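Local coordinates for protein glycoside hydrolase, GH17 family (Formosa sp. Hel1_33_131, PDB 6FCG) that probably hydrolyses internal beta-1,3-glucosidic bonds of laminarin, the storage glucan of microalgae, acting as an endo-laminarinase, at residues 50-55 and 76-81; 94-99 and 117-122; 98-103 and 159-164. All coordinates share one frame; numbering follows the deposited sequence.

Overall arrangement
All three contacts are buried and apolar, none has a hydrogen bond across it, and each sets a helix against the outer side of the parallel barrel sheet. Contact 1 lies about 12 Å from the chain centre (centre to centre), contact 2 about 14 Å and contact 3 about 17 Å. Contact 1 joins strand 50-53 and the residue after it to helix 68-80, with a tyrosine ring in the packing. Contacts 2 and 3 share helix 95-109, which meets strand 116-121 through methionine, threonine, isoleucine and valine in contact 2, and the start of strand 161-168 through branched aliphatic groups alone in contact 3. Tyr54 touching Ile99 links contact 1 to both; Met117 against Leu100 joins contacts 2 and 3.

Contact 1: residues 50-55 and 76-81; sequences LAISYG and KILHAM
Leu78 of helix 68-80 points its side chain at Ile52 within strand 50-53 and Tyr54 just beyond it. The setting is a beta-alpha unit of the TIM-barrel fold expected of family GH17: the strand belongs to the parallel barrel sheet, the helix covers its outer side, and strand 83-87 follows.

One methyl group does the touching. CG of Leu78 is anti to its carbonyl carbon (chi1 -64°), and an extended chi2 of -177° then carries CD1 out from the helix to the two residues. There CD1 lies 4.2 Å from CG2 of Ile52 and 3.9 Å from CD1 of Tyr54. The leucine and tyrosine side chains run at a slant to one another, and the methyl meets a carbon beside the root of the ring. The closest CA pair, Ile52 and Leu78, is 8.9 Å apart, a spacing bridged by side chains alone.

Ile52 and Tyr54 both turn toward the helix, whereas the intervening Ser53 has its hydroxyl bonded to the carbonyl oxygen of Phe348. Met81, at the helix end, is a looser neighbour: its side chain comes no nearer than 5.2 Å to segment 50-55. Strand 83-87 contributes Ile83, whose side chain touches both Ile52 and Leu78 and so joins this apolar cluster.

The tyrosine is held at its far end as well. Its CG is anti to the backbone N (chi1 174°), which slants the ring back toward the preceding turn of the helix, where it also packs on Leu71 and Met75. With Tyr54 CD1 against Leu78, the phenol reaches back one helical turn, and Tyr54 OH is hydrogen-bonded to OD2 of Asp74.

Contact 2: residues 94-99 and 117-122; sequences AHTSNI and MMVGAW
Met117 extends from its strand with CG anti to the backbone N, then bends at chi3 (-45°) so that its SD faces Thr96 while its CE turns to Ile99. On the helix, chi1 of Thr96 (-67°) places OG1 beside the backbone N and CG2 on the side of the strand. The methyl is therefore the group offered to the sulfur, with Thr96 CG2 4.0 Å from Met117 SD, and the two side chains meet at a slant. The same methyl stands 4.2 Å from CG1 of Val119, two residues further along the strand. The threonine hydroxyl is used elsewhere, in a hydrogen bond to the carbonyl oxygen of Asn90.

Ile99 lies across the methionine at about a right angle. Its CG2 is the nearest atom, 3.4 Å from Met117 CE, and the branching carbon Ile99 CB follows at 3.9 Å. Its other branch serves a different neighbour: Ile99 CD1 sits over one face of the His95 ring, offset toward the rim.

The segments 95-99 of the helix and 117-121 of the strand run nearly antiparallel, their axes 10.2 Å apart at closest approach and 162° between directions, as befits a beta-alpha-beta unit in a TIM barrel. Leu86 of strand 83-87 touches Met117 and Ile99, Val161 of strand 161-168 meets Val119, and Leu71 and Met75 of helix 68-80 touch Ile99.

Contact 3: residues 98-103 and 159-164; sequences NILKAI and DIVKVI
Ile160 fits its side chain against Leu100 and Ile103, which lie one turn apart on helix 95-109. At the branching carbon, Ile160 CB is 4.0 Å from Leu100 CD2; chi1 of -62° sets CG1 anti to the carbonyl carbon and CG2 anti to the backbone N, parting the two branches. Ile160 CG2 comes closer to that same methyl, 3.5 Å from Leu100 CD2, and it also faces Ile103 CD1. The other branch leads to Ile103: CG1 of Ile160 lies 4.0 Å from Ile103 CG2, and the terminal CD1 of Ile160 reaches 3.7 Å from that methyl. The tip also passes 4.0 Å from the backbone, measured from Ile160 CD1 to Leu100 O. The Leu100 and Ile160 side chains run past one another head to tail, while the Ile103 chain crosses Ile160 at an angle.

In the TIM barrel this is where a helix reaches past the strand that follows it in sequence, 116-121, to the next strand, 161-168. Ile160 immediately precedes that strand, and Val161 begins it. The valine side chain lies at about a right angle to Leu100, with Val161 CG2 3.7 Å from Leu100 CD2. Beside the apolar patch, Asp159 forms a salt bridge with Lys107, further along helix 95-109.

Contact 1: residues 50-55 and 76-81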
loop_
_atom_site.group_PDB
_atom_site.type_symbol
_atom_site.label_atom_id
_atom_site.label_comp_id
_atom_site.label_asym_id
_atom_site.label_seq_id
_atom_site.Cartn_x
_atom_site.Cartn_y
_atom_site.Cartn_z
ATOM N N LEU A 50 30.152 33.299 17.048
ATOM C CA LEU A 50 29.195 32.317 16.494
ATOM C C LEU A 50 29.523 30.919 16.985
ATOM O O LEU A 50 30.699 30.540 17.047
ATOM C CB LEU A 50 29.201 32.294 14.965
ATOM C CG LEU A 50 28.602 33.513 14.247
ATOM C CD1 LEU A 50 28.732 33.350 12.735
ATOM C CD2 LEU A 50 27.156 33.796 14.631
ATOM N N ALA A 51 28.471 30.188 17.360
ATOM C CA ALA A 51 28.585 28.848 17.922
ATOM C C ALA A 51 28.213 27.785 16.902
ATOM O O ALA A 51 27.498 28.079 15.934
ATOM C CB ALA A 51 27.687 28.725 19.140
ATOM N N ILE A 52 28.685 26.563 17.155
ATOM C CA ILE A 52 28.380 25.396 16.343
ATOM C C ILE A 52 28.489 24.129 17.189
ATOM O O ILE A 52 29.325 24.059 18.083
ATOM C CB ILE A 52 29.332 25.323 15.118
ATOM C CG1 ILE A 52 28.793 24.422 14.014
ATOM C CG2 ILE A 52 30.725 24.837 15.482
ATOM C CD1 ILE A 52 28.853 25.061 12.642
ATOM N N SER A 53 27.697 23.110 16.868
ATOM C CA SER A 53 27.948 21.756 17.372
ATOM C C SER A 53 29.025 21.071 16.501
ATOM O O SER A 53 28.979 21.175 15.247
ATOM C CB SER A 53 26.658 20.940 17.405
ATOM O OG SER A 53 25.795 21.426 18.414
ATOM N N TYR A 54 29.985 20.386 17.131
ATOM C CA TYR A 54 31.127 19.819 16.391
ATOM C C TYR A 54 31.516 18.393 16.763
ATOM O O TYR A 54 31.604 18.015 17.933
ATOM C CB TYR A 54 32.363 20.724 16.503
ATOM C CG TYR A 54 33.610 20.115 15.886
ATOM C CD1 TYR A 54 33.823 20.161 14.530
ATOM C CD2 TYR A 54 34.539 19.426 16.662
ATOM C CE1 TYR A 54 34.942 19.572 13.950
ATOM C CE2 TYR A 54 35.657 18.833 16.100
ATOM C CZ TYR A 54 35.847 18.905 14.744
ATOM O OH TYR A 54 36.973 18.332 14.210
ATOM N N GLY A 55 31.748 17.613 15.713
ATOM C CA GLY A 55 32.436 16.353 15.794
ATOM C C GLY A 55 33.326 16.247 14.576
ATOM O O GLY A 55 32.957 16.686 13.471
ATOM N N LYS A 76 40.814 25.092 11.778
ATOM C CA LYS A 76 41.200 26.175 10.875
ATOM C C LYS A 76 40.026 26.566 9.978
ATOM O O LYS A 76 39.744 27.759 9.835
ATOM C CB LYS A 76 42.434 25.836 10.038
ATOM C CG LYS A 76 43.727 25.656 10.835
ATOM C CD LYS A 76 44.987 25.850 9.991
ATOM C CE LYS A 76 46.211 25.114 10.525
ATOM N NZ LYS A 76 46.743 24.061 9.632
ATOM N N ILE A 77 39.334 25.563 9.424
ATOM C CA ILE A 77 38.135 25.771 8.614
ATOM C C ILE A 77 37.029 26.527 9.371
ATOM O O ILE A 77 36.420 27.479 8.839
ATOM C CB ILE A 77 37.576 24.432 8.086
ATOM C CG1 ILE A 77 38.515 23.827 7.065
ATOM C CG2 ILE A 77 36.186 24.606 7.455
ATOM C CD1 ILE A 77 38.366 22.339 6.905
ATOM N N LEU A 78 36.739 26.104 10.590
ATOM C CA LEU A 78 35.684 26.747 11.353
ATOM C C LEU A 78 36.061 28.158 11.705
ATOM O O LEU A 78 35.208 29.058 11.713
ATOM C CB LEU A 78 35.368 25.945 12.628
ATOM C CG LEU A 78 34.796 24.542 12.421
ATOM C CD1 LEU A 78 34.482 23.924 13.768
ATOM C CD2 LEU A 78 33.555 24.572 11.550
ATOM N N HIS A 79 37.317 28.347 12.087
ATOM C CA HIS A 79 37.805 29.665 12.489
ATOM C C HIS A 79 37.735 30.652 11.332
ATOM O O HIS A 79 37.352 31.814 11.525
ATOM C CB HIS A 79 39.238 29.567 13.017
ATOM C CG HIS A 79 39.795 30.875 13.459
ATOM N ND1 HIS A 79 39.637 31.348 14.745
ATOM C CD2 HIS A 79 40.438 31.845 12.770
ATOM C CE1 HIS A 79 40.190 32.544 14.837
ATOM N NE2 HIS A 79 40.671 32.868 13.649
ATOM N N ALA A 80 38.061 30.182 10.135
ATOM C CA ALA A 80 37.967 30.987 8.917
ATOM C C ALA A 80 36.552 31.493 8.660
ATOM O O ALA A 80 36.378 32.595 8.166
ATOM C CB ALA A 80 38.463 30.185 7.722
ATOM N N MET A 81 35.558 30.682 9.026
ATOM C CA MET A 81 34.121 30.993 8.963
ATOM C C MET A 81 33.557 31.881 10.068
ATOM O O MET A 81 32.358 32.091 10.092
ATOM C CB MET A 81 33.346 29.701 9.140
ATOM C CG MET A 81 32.871 29.001 7.914
ATOM S SD MET A 81 31.938 27.557 8.483
ATOM C CE MET A 81 30.430 28.390 9.031
#

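Contact 2: residues 94-99 and 117-122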
loop_
_atom_site.group_PDB
_atom_site.type_symbol
_atom_site.label_atom_id
_atom_site.label_comp_id
_atom_site.label_asym_id
_atom_site.label_seq_id
_atom_site.Cartn_x
_atom_site.Cartn_y
_atom_site.Cartn_z
ATOM N N ALA A 94 38.390 9.807 23.621
ATOM C CA ALA A 94 39.512 10.770 23.570
ATOM C C ALA A 94 39.206 12.064 22.795
ATOM O O ALA A 94 39.891 13.068 22.979
ATOM C CB ALA A 94 40.719 10.091 22.939
ATOM N N HIS A 95 38.212 11.982 21.903
ATOM C CA HIS A 95 37.848 13.044 20.979
ATOM C C HIS A 95 37.853 14.480 21.559
ATOM O O HIS A 95 38.478 15.362 21.010
ATOM C CB HIS A 95 36.492 12.653 20.385
ATOM C CG HIS A 95 35.893 13.657 19.457
ATOM N ND1 HIS A 95 34.785 14.412 19.789
ATOM C CD2 HIS A 95 36.197 13.981 18.183
ATOM C CE1 HIS A 95 34.459 15.192 18.775
ATOM N NE2 HIS A 95 35.308 14.956 17.795
ATOM N N THR A 96 37.171 14.715 22.674
ATOM C CA THR A 96 37.045 16.056 23.224
ATOM C C THR A 96 38.379 16.565 23.726
ATOM O O THR A 96 38.732 17.713 23.533
ATOM C CB THR A 96 36.022 16.055 24.358
ATOM O OG1 THR A 96 34.732 15.787 23.787
ATOM C CG2 THR A 96 36.017 17.375 25.146
ATOM N N SER A 97 39.076 15.699 24.445
ATOM C CA SER A 97 40.415 15.952 24.934
ATOM C C SER A 97 41.356 16.292 23.779
ATOM O O SER A 97 42.179 17.203 23.873
ATOM C CB SER A 97 40.888 14.714 25.718
ATOM O OG SER A 97 42.261 14.749 25.988
ATOM N N ASN A 98 41.251 15.561 22.688
ATOM C CA ASN A 98 42.089 15.848 21.530
ATOM C C ASN A 98 41.744 17.176 20.848
ATOM O O ASN A 98 42.643 17.814 20.292
ATOM C CB ASN A 98 42.073 14.695 20.535
ATOM C CG ASN A 98 42.736 13.455 21.099
ATOM O OD1 ASN A 98 43.675 13.540 21.885
ATOM N ND2 ASN A 98 42.283 12.314 20.677
ATOM N N ILE A 99 40.484 17.607 20.913
ATOM C CA ILE A 99 40.110 18.890 20.338
ATOM C C ILE A 99 40.775 19.995 21.145
ATOM O O ILE A 99 41.318 20.945 20.589
ATOM C CB ILE A 99 38.597 19.075 20.281
ATOM C CG1 ILE A 99 38.006 18.017 19.323
ATOM C CG2 ILE A 99 38.227 20.462 19.762
ATOM C CD1 ILE A 99 36.506 17.864 19.394
ATOM N N MET A 117 35.203 26.377 23.982
ATOM C CA MET A 117 34.499 25.097 24.046
ATOM C C MET A 117 33.449 24.998 25.143
ATOM O O MET A 117 33.685 25.389 26.278
ATOM C CB MET A 117 35.483 23.957 24.212
ATOM C CG MET A 117 34.839 22.577 24.068
ATOM S SD MET A 117 35.960 21.145 23.867
ATOM C CE MET A 117 37.111 21.765 22.658
ATOM N N MET A 118 32.279 24.474 24.759
ATOM C CA MET A 118 31.218 23.983 25.659
ATOM C C MET A 118 31.415 22.487 25.760
ATOM O O MET A 118 31.207 21.791 24.782
ATOM C CB MET A 118 29.859 24.308 25.058
ATOM C CG MET A 118 28.646 23.804 25.834
ATOM S SD MET A 118 27.097 24.121 24.937
ATOM C CE MET A 118 25.978 23.197 25.968
ATOM N N VAL A 119 31.882 21.992 26.915
ATOM C CA VAL A 119 32.222 20.572 27.077
ATOM C C VAL A 119 31.048 19.812 27.630
ATOM O O VAL A 119 30.515 20.145 28.674
ATOM C CB VAL A 119 33.414 20.350 27.992
ATOM C CG1 VAL A 119 33.606 18.871 28.294
ATOM C CG2 VAL A 119 34.666 20.879 27.351
ATOM N N GLY A 120 30.664 18.763 26.915
ATOM C CA GLY A 120 29.579 17.880 27.306
ATOM C C GLY A 120 30.077 16.715 28.115
ATOM O O GLY A 120 30.996 15.993 27.709
ATOM N N ALA A 121 29.478 16.570 29.291
ATOM C CA ALA A 121 29.658 15.401 30.134
ATOM C C ALA A 121 28.412 14.564 29.886
ATOM O O ALA A 121 27.287 15.043 30.128
ATOM C CB ALA A 121 29.751 15.808 31.592
ATOM N N TRP A 122 28.599 13.352 29.372
ATOM C CA TRP A 122 27.467 12.491 29.071
ATOM C C TRP A 122 26.941 11.816 30.341
ATOM O O TRP A 122 27.715 11.265 31.126
ATOM C CB TRP A 122 27.825 11.432 28.047
ATOM C CG TRP A 122 26.607 10.714 27.557
ATOM C CD1 TRP A 122 25.971 9.660 28.167
ATOM C CD2 TRP A 122 25.855 11.010 26.390
ATOM N NE1 TRP A 122 24.868 9.298 27.438
ATOM C CE2 TRP A 122 24.778 10.100 26.339
ATOM C CE3 TRP A 122 25.984 11.944 25.379
ATOM C CZ2 TRP A 122 23.840 10.105 25.307
ATOM C CZ3 TRP A 122 25.044 11.954 24.351
ATOM C CH2 TRP A 122 23.993 11.037 24.314
#

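Contact 3: residues 98-103 and 159-164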
loop_
_atom_site.group_PDB
_atom_site.type_symbol
_atom_site.label_atom_id
_atom_site.label_comp_id
_atom_site.label_asym_id
_atom_site.label_seq_id
_atom_site.Cartn_x
_atom_site.Cartn_y
_atom_site.Cartn_z
ATOM N N ASN A 98 41.251 15.561 22.688
ATOM C CA ASN A 98 42.089 15.848 21.530
ATOM C C ASN A 98 41.744 17.176 20.848
ATOM O O ASN A 98 42.643 17.814 20.292
ATOM C CB ASN A 98 42.073 14.695 20.535
ATOM C CG ASN A 98 42.736 13.455 21.099
ATOM O OD1 ASN A 98 43.675 13.540 21.885
ATOM N ND2 ASN A 98 42.283 12.314 20.677
ATOM N N ILE A 99 40.484 17.607 20.913
ATOM C CA ILE A 99 40.110 18.890 20.338
ATOM C C ILE A 99 40.775 19.995 21.145
ATOM O O ILE A 99 41.318 20.945 20.589
ATOM C CB ILE A 99 38.597 19.075 20.281
ATOM C CG1 ILE A 99 38.006 18.017 19.323
ATOM C CG2 ILE A 99 38.227 20.462 19.762
ATOM C CD1 ILE A 99 36.506 17.864 19.394
ATOM N N LEU A 100 40.753 19.856 22.459
ATOM C CA LEU A 100 41.417 20.822 23.330
ATOM C C LEU A 100 42.914 20.871 23.045
ATOM O O LEU A 100 43.470 21.970 22.941
ATOM C CB LEU A 100 41.116 20.519 24.795
ATOM C CG LEU A 100 39.660 20.755 25.214
ATOM C CD1 LEU A 100 39.329 20.074 26.526
ATOM C CD2 LEU A 100 39.336 22.249 25.307
ATOM N N LYS A 101 43.551 19.711 22.844
ATOM C CA LYS A 101 44.978 19.678 22.494
ATOM C C LYS A 101 45.274 20.406 21.185
ATOM O O LYS A 101 46.255 21.170 21.088
ATOM C CB LYS A 101 45.526 18.239 22.434
ATOM C CG LYS A 101 45.777 17.681 23.822
ATOM C CD LYS A 101 46.094 16.191 23.871
ATOM C CE LYS A 101 45.899 15.732 25.316
ATOM N NZ LYS A 101 46.235 14.312 25.518
ATOM N N ALA A 102 44.400 20.169 20.223
ATOM C CA ALA A 102 44.489 20.757 18.915
ATOM C C ALA A 102 44.347 22.254 18.971
ATOM O O ALA A 102 45.116 22.958 18.321
ATOM C CB ALA A 102 43.419 20.181 18.000
ATOM N N ILE A 103 43.367 22.736 19.730
ATOM C CA ILE A 103 43.155 24.165 19.863
ATOM C C ILE A 103 44.368 24.779 20.548
ATOM O O ILE A 103 44.842 25.831 20.115
ATOM C CB ILE A 103 41.854 24.501 20.624
ATOM C CG1 ILE A 103 40.636 24.048 19.783
ATOM C CG2 ILE A 103 41.737 25.994 20.925
ATOM C CD1 ILE A 103 39.303 24.157 20.480
ATOM N N ASP A 159 41.473 28.379 29.582
ATOM C CA ASP A 159 41.465 29.433 28.576
ATOM C C ASP A 159 40.545 29.120 27.388
ATOM O O ASP A 159 40.279 30.004 26.563
ATOM C CB ASP A 159 42.912 29.726 28.082
ATOM C CG ASP A 159 43.619 28.486 27.405
ATOM O OD1 ASP A 159 43.786 27.395 28.049
ATOM O OD2 ASP A 159 44.056 28.640 26.226
ATOM N N ILE A 160 40.152 27.847 27.251
ATOM C CA ILE A 160 39.328 27.364 26.151
ATOM C C ILE A 160 37.947 26.941 26.643
ATOM O O ILE A 160 36.933 27.359 26.079
ATOM C CB ILE A 160 40.008 26.175 25.455
ATOM C CG1 ILE A 160 41.345 26.610 24.858
ATOM C CG2 ILE A 160 39.116 25.606 24.339
ATOM C CD1 ILE A 160 42.249 25.449 24.512
ATOM N N VAL A 161 37.912 26.091 27.673
ATOM C CA VAL A 161 36.659 25.559 28.229
ATOM C C VAL A 161 35.919 26.648 29.011
ATOM O O VAL A 161 36.386 27.080 30.065
ATOM C CB VAL A 161 36.927 24.348 29.145
ATOM C CG1 VAL A 161 35.649 23.874 29.817
ATOM C CG2 VAL A 161 37.548 23.222 28.342
ATOM N N LYS A 162 34.781 27.080 28.487
ATOM C CA LYS A 162 33.949 28.094 29.135
ATOM C C LYS A 162 32.634 27.599 29.717
ATOM O O LYS A 162 31.999 28.330 30.463
ATOM C CB LYS A 162 33.635 29.194 28.135
ATOM C CG LYS A 162 34.867 29.838 27.560
ATOM C CD LYS A 162 35.678 30.574 28.626
ATOM C CE LYS A 162 37.133 30.740 28.223
ATOM N NZ LYS A 162 37.904 31.107 29.423
ATOM N N VAL A 163 32.225 26.381 29.364
ATOM C CA VAL A 163 30.959 25.808 29.820
ATOM C C VAL A 163 31.131 24.310 30.000
ATOM O O VAL A 163 31.782 23.639 29.195
ATOM C CB VAL A 163 29.798 26.083 28.808
ATOM C CG1 VAL A 163 28.497 25.363 29.221
ATOM C CG2 VAL A 163 29.506 27.567 28.640
ATOM N N ILE A 164 30.537 23.793 31.077
ATOM C CA ILE A 164 30.280 22.361 31.189
ATOM C C ILE A 164 28.772 22.126 31.129
ATOM O O ILE A 164 28.031 22.728 31.873
ATOM C CB ILE A 164 30.855 21.760 32.451
ATOM C CG1 ILE A 164 32.369 21.932 32.465
ATOM C CG2 ILE A 164 30.509 20.273 32.520
ATOM C CD1 ILE A 164 33.055 21.439 33.722
#